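Local coordinates for protein putative serine phosphatase (Pseudomonas aeruginosa, PDB 6K4E) that probably removes phosphate from phosphothreonine or phosphoserine of a partner protein as a magnesium-dependent PP2C phosphatase, in a pathway controlling biofilm formation in response to carbon availability, at residues 168-173 / 209-214; 188-193 / 218-223; 198-203 / 264-269. All blocks are in the same frame, centred on the assembly; numbering follows the deposited sequence.

Contact 1 (168-173 / 209-214); sequences ATNMDA and RRAIGD
With CG of Met171 standing between its backbone N and carbonyl carbon (chi1 66°), and Ile212 turning CG2 anti to its N and holding CG1 beside it, CG of Met171 comes against CB of Ile212 at 3.7 Å, next to the backbone bridge that joins the two residues. This single antiparallel bridge, a hydrogen-bonded pair, pins the loop between strands 202-205 and 223-226 to the start of strand 171-179 in one of the two five-stranded antiparallel sheets of the PP2C fold. Met171 N donates to Ile212 O at 3.0 Å, and Ile212 N returns a shorter bond of 2.7 Å to Met171 O, a pair of bonds that grips the two residues in both directions. Ile212 O takes a further CA-H contact from Asn170. CD1 of Ile212 reaches CB of Ala173, and Leu147 of helix 143-157 packs on both residues. Asp172, which follows Met171, has its side chain about 4 Å from a bound magnesium ion and touches metal ligand Asp112, so the bridge lies close to the metal centre. At Gly213 the backbone takes a positive phi of 85°, and its carbonyl O comes to 3.3 Å from Asn170 CB, while Asn170 ND2 lies 3.6 Å from the methyl CB of Ala211.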
loop_
_atom_site.group_PDB
_atom_site.type_symbol
_atom_site.label_atom_id
_atom_site.label_comp_id
_atom_site.label_asym_id
_atom_site.label_seq_id
_atom_site.Cartn_x
_atom_site.Cartn_y
_atom_site.Cartn_z
ATOM N N ALA B 168 4.138 -7.489 -12.685
ATOM C CA ALA B 168 5.514 -7.159 -12.313
ATOM C C ALA B 168 5.442 -6.640 -10.873
ATOM O O ALA B 168 4.867 -5.572 -10.623
ATOM C CB ALA B 168 6.086 -6.100 -13.249
ATOM N N THR B 169 5.918 -7.473 -9.922
ATOM C CA THR B 169 5.853 -7.220 -8.477
ATOM C C THR B 169 7.214 -7.239 -7.786
ATOM O O THR B 169 7.284 -7.175 -6.548
ATOM C CB THR B 169 4.903 -8.229 -7.798
ATOM O OG1 THR B 169 5.427 -9.551 -7.948
ATOM C CG2 THR B 169 3.476 -8.142 -8.310
ATOM N N ASN B 170 8.286 -7.372 -8.571
ATOM C CA ASN B 170 9.644 -7.376 -8.063
ATOM C C ASN B 170 10.098 -5.945 -7.662
ATOM O O ASN B 170 9.480 -4.947 -8.053
ATOM C CB ASN B 170 10.591 -8.035 -9.058
ATOM C CG ASN B 170 10.745 -7.335 -10.390
ATOM O OD1 ASN B 170 9.870 -6.598 -10.857
ATOM N ND2 ASN B 170 11.861 -7.580 -11.056
ATOM N N MET B 171 11.114 -5.863 -6.807
ATOM C CA MET B 171 11.634 -4.594 -6.326
ATOM C C MET B 171 13.105 -4.642 -6.029
ATOM O O MET B 171 13.638 -5.681 -5.644
ATOM C CB MET B 171 10.842 -4.068 -5.120
ATOM C CG MET B 171 10.962 -4.905 -3.864
ATOM S SD MET B 171 9.976 -4.319 -2.467
ATOM C CE MET B 171 8.392 -4.422 -3.182
ATOM N N ASP B 172 13.763 -3.509 -6.253
ATOM C CA ASP B 172 15.164 -3.324 -5.947
ATOM C C ASP B 172 15.201 -2.665 -4.588
ATOM O O ASP B 172 14.286 -1.923 -4.266
ATOM C CB ASP B 172 15.813 -2.396 -6.976
ATOM C CG ASP B 172 15.719 -2.874 -8.411
ATOM O OD1 ASP B 172 15.494 -4.094 -8.615
ATOM O OD2 ASP B 172 15.956 -2.036 -9.337
ATOM N N ALA B 173 16.226 -2.953 -3.788
ATOM C CA ALA B 173 16.443 -2.357 -2.473
ATOM C C ALA B 173 17.884 -2.440 -2.043
ATOM O O ALA B 173 18.582 -3.386 -2.381
ATOM C CB ALA B 173 15.536 -2.973 -1.410
ATOM N N ARG B 209 22.382 -9.448 -8.260
ATOM C CA ARG B 209 21.826 -9.215 -9.595
ATOM C C ARG B 209 20.338 -9.626 -9.681
ATOM O O ARG B 209 19.716 -9.467 -10.732
ATOM C CB ARG B 209 22.693 -9.863 -10.703
ATOM C CG ARG B 209 24.006 -9.113 -10.923
ATOM C CD ARG B 209 24.613 -9.305 -12.306
ATOM N NE ARG B 209 24.772 -8.026 -12.998
ATOM C CZ ARG B 209 25.886 -7.301 -12.997
ATOM N NH1 ARG B 209 26.967 -7.734 -12.360
ATOM N NH2 ARG B 209 25.928 -6.140 -13.637
ATOM N N ARG B 210 19.760 -10.082 -8.556
ATOM C CA ARG B 210 18.372 -10.522 -8.467
ATOM C C ARG B 210 17.546 -9.529 -7.707
ATOM O O ARG B 210 17.931 -9.118 -6.617
ATOM C CB ARG B 210 18.275 -11.893 -7.766
ATOM C CG ARG B 210 19.177 -12.977 -8.373
ATOM C CD ARG B 210 19.399 -14.194 -7.472
ATOM N NE ARG B 210 19.923 -13.872 -6.135
ATOM C CZ ARG B 210 21.202 -13.633 -5.848
ATOM N NH1 ARG B 210 22.119 -13.635 -6.809
ATOM N NH2 ARG B 210 21.569 -13.376 -4.600
ATOM N N ALA B 211 16.389 -9.160 -8.261
ATOM C CA ALA B 211 15.441 -8.274 -7.588
ATOM C C ALA B 211 14.681 -9.074 -6.538
ATOM O O ALA B 211 14.630 -10.311 -6.609
ATOM C CB ALA B 211 14.458 -7.699 -8.592
ATOM N N ILE B 212 14.106 -8.368 -5.547
ATOM C CA ILE B 212 13.295 -8.986 -4.502
ATOM C C ILE B 212 11.981 -9.494 -5.155
ATOM O O ILE B 212 11.265 -8.714 -5.765
ATOM C CB ILE B 212 13.030 -7.977 -3.350
ATOM C CG1 ILE B 212 14.282 -7.767 -2.490
ATOM C CG2 ILE B 212 11.823 -8.388 -2.489
ATOM C CD1 ILE B 212 14.423 -6.437 -1.991
ATOM N N GLY B 213 11.668 -10.775 -4.989
ATOM C CA GLY B 213 10.431 -11.348 -5.514
ATOM C C GLY B 213 10.523 -11.797 -6.955
ATOM O O GLY B 213 10.052 -11.094 -7.858
ATOM N N ASP B 214 11.130 -12.985 -7.167
ATOM C CA ASP B 214 11.346 -13.600 -8.477
ATOM C C ASP B 214 10.773 -15.014 -8.532
ATOM O O ASP B 214 9.710 -15.274 -7.973
ATOM C CB ASP B 214 12.854 -13.629 -8.803
ATOM C CG ASP B 214 13.433 -12.351 -9.386
ATOM O OD1 ASP B 214 12.854 -11.265 -9.145
ATOM O OD2 ASP B 214 14.477 -12.432 -10.066
#

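Contact 2 (188-193 / 218-223); sequences AGAKIS and GDYRNI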
loop_
_atom_site.group_PDB
_atom_site.type_symbol
_atom_site.label_atom_id
_atom_site.label_comp_id
_atom_site.label_asym_id
_atom_site.label_seq_id
_atom_site.Cartn_x
_atom_site.Cartn_y
_atom_site.Cartn_z
ATOM N N ALA B 188 23.234 -4.898 2.414
ATOM C CA ALA B 188 22.663 -5.973 1.594
ATOM C C ALA B 188 21.755 -5.325 0.575
ATOM O O ALA B 188 20.965 -4.466 0.932
ATOM C CB ALA B 188 21.899 -6.977 2.445
ATOM N N GLY B 189 21.912 -5.703 -0.683
ATOM C CA GLY B 189 21.139 -5.122 -1.772
ATOM C C GLY B 189 20.675 -6.076 -2.849
ATOM O O GLY B 189 21.331 -7.079 -3.123
ATOM N N ALA B 190 19.507 -5.780 -3.435
ATOM C CA ALA B 190 18.931 -6.499 -4.569
ATOM C C ALA B 190 18.845 -5.454 -5.691
ATOM O O ALA B 190 17.988 -4.577 -5.633
ATOM C CB ALA B 190 17.546 -7.017 -4.217
ATOM N N LYS B 191 19.842 -5.448 -6.596
ATOM C CA LYS B 191 19.963 -4.573 -7.760
ATOM C C LYS B 191 20.192 -3.106 -7.385
ATOM O O LYS B 191 19.909 -2.213 -8.194
ATOM C CB LYS B 191 18.769 -4.745 -8.723
ATOM C CG LYS B 191 18.791 -6.086 -9.492
ATOM C CD LYS B 191 17.595 -6.300 -10.403
ATOM C CE LYS B 191 17.542 -5.392 -11.608
ATOM N NZ LYS B 191 16.213 -5.470 -12.274
ATOM N N ILE B 192 20.709 -2.865 -6.159
ATOM C CA ILE B 192 21.056 -1.536 -5.639
ATOM C C ILE B 192 22.406 -1.630 -4.958
ATOM O O ILE B 192 22.677 -2.595 -4.244
ATOM C CB ILE B 192 19.948 -0.822 -4.791
ATOM C CG1 ILE B 192 18.838 -0.283 -5.765
ATOM C CG2 ILE B 192 20.542 0.373 -3.932
ATOM C CD1 ILE B 192 17.756 0.418 -5.206
ATOM N N SER B 193 23.271 -0.658 -5.254
ATOM C CA SER B 193 24.638 -0.594 -4.739
ATOM C C SER B 193 24.769 0.437 -3.653
ATOM O O SER B 193 24.020 1.423 -3.627
ATOM C CB SER B 193 25.608 -0.208 -5.857
ATOM O OG SER B 193 25.515 -1.071 -6.977
ATOM N N GLY B 218 15.834 -15.461 -4.468
ATOM C CA GLY B 218 17.243 -15.148 -4.255
ATOM C C GLY B 218 17.623 -14.981 -2.796
ATOM O O GLY B 218 16.912 -14.302 -2.051
ATOM N N ASP B 219 18.749 -15.613 -2.373
ATOM C CA ASP B 219 19.251 -15.556 -0.996
ATOM C C ASP B 219 20.239 -14.415 -0.806
ATOM O O ASP B 219 21.165 -14.252 -1.611
ATOM C CB ASP B 219 19.836 -16.901 -0.535
ATOM C CG ASP B 219 19.496 -17.203 0.915
ATOM O OD1 ASP B 219 18.402 -17.765 1.164
ATOM O OD2 ASP B 219 20.296 -16.829 1.803
ATOM N N TYR B 220 20.021 -13.610 0.250
ATOM C CA TYR B 220 20.825 -12.419 0.526
ATOM C C TYR B 220 21.833 -12.603 1.639
ATOM O O TYR B 220 21.594 -13.338 2.603
ATOM C CB TYR B 220 19.927 -11.190 0.769
ATOM C CG TYR B 220 19.056 -10.900 -0.433
ATOM C CD1 TYR B 220 19.612 -10.452 -1.630
ATOM C CD2 TYR B 220 17.689 -11.158 -0.406
ATOM C CE1 TYR B 220 18.828 -10.251 -2.762
ATOM C CE2 TYR B 220 16.888 -10.935 -1.526
ATOM C CZ TYR B 220 17.465 -10.486 -2.705
ATOM O OH TYR B 220 16.708 -10.270 -3.830
ATOM N N ARG B 221 22.986 -11.943 1.461
ATOM C CA ARG B 221 24.130 -11.941 2.363
ATOM C C ARG B 221 24.549 -10.483 2.612
ATOM O O ARG B 221 24.371 -9.630 1.743
ATOM C CB ARG B 221 25.270 -12.756 1.718
ATOM C CG ARG B 221 26.538 -12.917 2.566
ATOM C CD ARG B 221 27.711 -13.530 1.798
ATOM N NE ARG B 221 28.125 -12.722 0.645
ATOM C CZ ARG B 221 28.990 -11.713 0.696
ATOM N NH1 ARG B 221 29.552 -11.364 1.849
ATOM N NH2 ARG B 221 29.298 -11.040 -0.405
ATOM N N ASN B 222 25.058 -10.193 3.815
ATOM C CA ASN B 222 25.564 -8.881 4.185
ATOM C C ASN B 222 27.032 -8.730 3.806
ATOM O O ASN B 222 27.811 -9.675 3.905
ATOM C CB ASN B 222 25.417 -8.663 5.679
ATOM C CG ASN B 222 23.992 -8.528 6.105
ATOM O OD1 ASN B 222 23.197 -7.888 5.435
ATOM N ND2 ASN B 222 23.637 -9.151 7.211
ATOM N N ILE B 223 27.393 -7.522 3.384
ATOM C CA ILE B 223 28.749 -7.132 3.084
ATOM C C ILE B 223 29.092 -6.206 4.229
ATOM O O ILE B 223 28.470 -5.156 4.391
ATOM C CB ILE B 223 28.869 -6.460 1.696
ATOM C CG1 ILE B 223 28.503 -7.472 0.576
ATOM C CG2 ILE B 223 30.291 -5.867 1.497
ATOM C CD1 ILE B 223 28.131 -6.830 -0.779
HETATM O O HOH W 1 23.927 -8.353 -0.867
#
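At the edge of the antiparallel sheet that runs 95-101, 105-113, 171-179, 184-190, 223-226, the loop leading into the outermost strand 223-226 draws alongside the end of strand 184-190. Residues 188-190 of that strand face residues 220-222 of the loop, and side chains and a water carry the contact. Ala188 and Ala190 both direct their CB toward the loop, and each methyl meets a different group. CB of Ala190 lies by the phenol end of Tyr220, 3.4 Å from OH and 3.8 Å from CE1, reaching the ring obliquely. With CG of Tyr220 anti to its own carbonyl carbon (chi1 -60°), the ring runs alongside the strand in its direction from Ala188 to Ala190, and its CE1 also passes 4.1 Å from Gly189 O. The hydroxyl hydrogen-bonds Arg210 O, so the tyrosine joins two parts of the same long loop while packing on the strand. At the other end, CB of Ala188 sits 3.4 Å from OD1 of Asn222 and 3.7 Å from the carbonyl O of Arg221. The amide of Asn222 is committed elsewhere: OD1 accepts from Ala144 N and ND2 donates to Asp142 OD1, which ties the loop to the start of helix 143-157. Between these two ends a water spans the backbones, donating to Arg221 O at 2.9 Å and accepting a weak bond from Gly189 N at 3.3 Å. Residues 188-193 and 218-223 make no direct hydrogen bond with each other, although Ile223 pairs through its backbone with Phe187 just beyond. The chemistry is consistent with a seam held by packing on the methyls of Ala188 and Ala190, one water and bonds made to neighbouring elements.

Contact 3 (198-203 / 264-269); sequences DGEEVQ and HARQPL
Arg266, Asp198 and Gly199 lose much surface where the turn between strands 194-197 and 202-205 meets the turn between helices 254-264 and 269-284. The first is the connection of a beta hairpin at the edge of one sheet of the PP2C fold; the second includes a type I beta turn from His264 to Gln267. Arg266 spans the gap. Its chain bends at chi3 (-74°), which brings the guanidinium to the hairpin turn, edge first toward Gly199 and Glu200. NE gives a weak hydrogen bond to the carbonyl O of Asp198, 2.8 Å long but bent to 116°. NH2 carries the stronger interaction, a salt bridge to Glu200 OE1 at 2.9 Å. The carboxylate and guanidinium planes stand 76° apart; the bond leaves close to the guanidinium plane and meets OE1 from above the plane of the carboxylate. Gly199 C lies at the edge of the guanidinium, and the glycine has no CB to run into NE of Arg266. Gly199 N is 3.5 Å from CB of Ala265, a buried residue that has as much surface covered here as Gly199 and that also packs on Tyr234 and Ser197.

Asp198 contributes its carbonyl to the arginine, but its CB leads away from residues 264-269. Both Glu200 N and Glu201 N donate to Asp198 OD1, making an Asx turn and an Asx motif within the hairpin connection. The two donors approach differently: Glu200 N comes from above the carboxylate plane, whereas Glu201 N, at 2.8 Å, meets OD1 nearly along its C-O bond.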
loop_
_atom_site.group_PDB
_atom_site.type_symbol
_atom_site.label_atom_id
_atom_site.label_comp_id
_atom_site.label_asym_id
_atom_site.label_seq_id
_atom_site.Cartn_x
_atom_site.Cartn_y
_atom_site.Cartn_z
ATOM N N ASP B 198 35.576 9.147 0.159
ATOM C CA ASP B 198 36.239 10.052 1.098
ATOM C C ASP B 198 36.734 11.317 0.366
ATOM O O ASP B 198 37.432 12.140 0.964
ATOM C CB ASP B 198 37.376 9.329 1.845
ATOM C CG ASP B 198 38.541 8.862 0.971
ATOM O OD1 ASP B 198 38.381 8.811 -0.272
ATOM O OD2 ASP B 198 39.598 8.511 1.530
ATOM N N GLY B 199 36.357 11.442 -0.913
ATOM C CA GLY B 199 36.749 12.529 -1.801
ATOM C C GLY B 199 37.974 12.191 -2.628
ATOM O O GLY B 199 38.343 12.962 -3.515
ATOM N N GLU B 200 38.620 11.046 -2.344
ATOM C CA GLU B 200 39.795 10.556 -3.057
ATOM C C GLU B 200 39.426 9.243 -3.748
ATOM O O GLU B 200 39.475 9.139 -4.973
ATOM C CB GLU B 200 40.962 10.342 -2.069
ATOM C CG GLU B 200 42.323 10.806 -2.577
ATOM C CD GLU B 200 42.806 12.206 -2.205
ATOM O OE1 GLU B 200 42.696 12.598 -1.019
ATOM O OE2 GLU B 200 43.308 12.909 -3.113
ATOM N N GLU B 201 39.010 8.265 -2.951
ATOM C CA GLU B 201 38.615 6.927 -3.377
ATOM C C GLU B 201 37.067 6.829 -3.485
ATOM O O GLU B 201 36.375 7.484 -2.717
ATOM C CB GLU B 201 39.140 5.946 -2.315
ATOM C CG GLU B 201 38.959 4.472 -2.614
ATOM C CD GLU B 201 39.415 3.543 -1.505
ATOM O OE1 GLU B 201 38.940 2.385 -1.490
ATOM O OE2 GLU B 201 40.247 3.956 -0.660
ATOM N N VAL B 202 36.548 6.038 -4.470
ATOM C CA VAL B 202 35.118 5.730 -4.632
ATOM C C VAL B 202 35.039 4.195 -4.563
ATOM O O VAL B 202 35.710 3.516 -5.336
ATOM C CB VAL B 202 34.429 6.284 -5.928
ATOM C CG1 VAL B 202 32.946 5.950 -5.965
ATOM C CG2 VAL B 202 34.603 7.778 -6.048
ATOM N N GLN B 203 34.274 3.665 -3.608
ATOM C CA GLN B 203 34.015 2.221 -3.460
ATOM C C GLN B 203 32.575 1.991 -3.801
ATOM O O GLN B 203 31.721 2.819 -3.480
ATOM C CB GLN B 203 34.205 1.736 -2.019
ATOM C CG GLN B 203 35.578 1.974 -1.420
ATOM C CD GLN B 203 35.818 1.167 -0.169
ATOM O OE1 GLN B 203 36.958 0.797 0.130
ATOM N NE2 GLN B 203 34.769 0.886 0.605
ATOM N N HIS B 264 32.405 15.560 -4.832
ATOM C CA HIS B 264 31.656 16.282 -3.789
ATOM C C HIS B 264 31.715 15.668 -2.389
ATOM O O HIS B 264 31.396 16.374 -1.439
ATOM C CB HIS B 264 30.194 16.466 -4.245
ATOM C CG HIS B 264 30.072 17.331 -5.476
ATOM N ND1 HIS B 264 30.105 16.783 -6.765
ATOM C CD2 HIS B 264 30.019 18.684 -5.583
ATOM C CE1 HIS B 264 30.004 17.811 -7.597
ATOM N NE2 HIS B 264 29.955 18.977 -6.940
ATOM N N ALA B 265 32.168 14.394 -2.254
ATOM C CA ALA B 265 32.168 13.571 -1.027
ATOM C C ALA B 265 32.617 14.260 0.264
ATOM O O ALA B 265 32.041 14.000 1.322
ATOM C CB ALA B 265 32.976 12.302 -1.220
ATOM N N ARG B 266 33.644 15.079 0.195
ATOM C CA ARG B 266 34.167 15.776 1.374
ATOM C C ARG B 266 33.363 17.039 1.727
ATOM O O ARG B 266 33.543 17.567 2.807
ATOM C CB ARG B 266 35.673 16.073 1.205
ATOM C CG ARG B 266 36.512 15.563 2.381
ATOM C CD ARG B 266 38.027 15.681 2.194
ATOM N NE ARG B 266 38.555 14.687 1.249
ATOM C CZ ARG B 266 39.828 14.298 1.178
ATOM N NH1 ARG B 266 40.732 14.797 2.015
ATOM N NH2 ARG B 266 40.204 13.396 0.280
ATOM N N GLN B 267 32.460 17.503 0.843
ATOM C CA GLN B 267 31.674 18.729 1.047
ATOM C C GLN B 267 30.482 18.559 2.016
ATOM O O GLN B 267 29.947 17.440 2.127
ATOM C CB GLN B 267 31.158 19.254 -0.310
ATOM C CG GLN B 267 32.252 19.663 -1.344
ATOM C CD GLN B 267 33.295 20.555 -0.756
ATOM O OE1 GLN B 267 33.089 21.752 -0.520
ATOM N NE2 GLN B 267 34.410 19.965 -0.431
ATOM N N PRO B 268 29.989 19.661 2.667
ATOM C CA PRO B 268 28.782 19.521 3.509
ATOM C C PRO B 268 27.649 18.923 2.674
ATOM O O PRO B 268 27.490 19.302 1.517
ATOM C CB PRO B 268 28.488 20.958 3.919
ATOM C CG PRO B 268 29.855 21.625 3.890
ATOM C CD PRO B 268 30.484 21.062 2.671
ATOM N N LEU B 269 26.902 17.941 3.234
ATOM C CA LEU B 269 25.843 17.205 2.528
ATOM C C LEU B 269 24.716 18.114 1.989
ATOM O O LEU B 269 24.278 17.861 0.859
ATOM C CB LEU B 269 25.306 16.029 3.354
ATOM C CG LEU B 269 26.110 14.725 3.184
ATOM C CD1 LEU B 269 27.442 14.780 3.916
ATOM C CD2 LEU B 269 25.341 13.532 3.657
#

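Contacts 1 and 2 share one sheet and one loop: strands 171-179 and 184-190 are neighbours, and the long loop before strand 223-226 supplies the second segment of both. Their centres are 11 Å apart, and they touch directly, Ala173 O lying 2.8 Å from Ala190 N. Each is partly buried, but contact 1 is made by a backbone bridge near the metal centre, whereas contact 2 relies on methyl packing and a bridging water. Contact 3 lies at the surface about 30 Å from contact 1, centre to centre, on the opposite side of the chain's centre. It joins the other sheet's hairpin to an interhelical turn, and there a salt bridge accompanies the packing of Ala265, in place of backbone bridge or water.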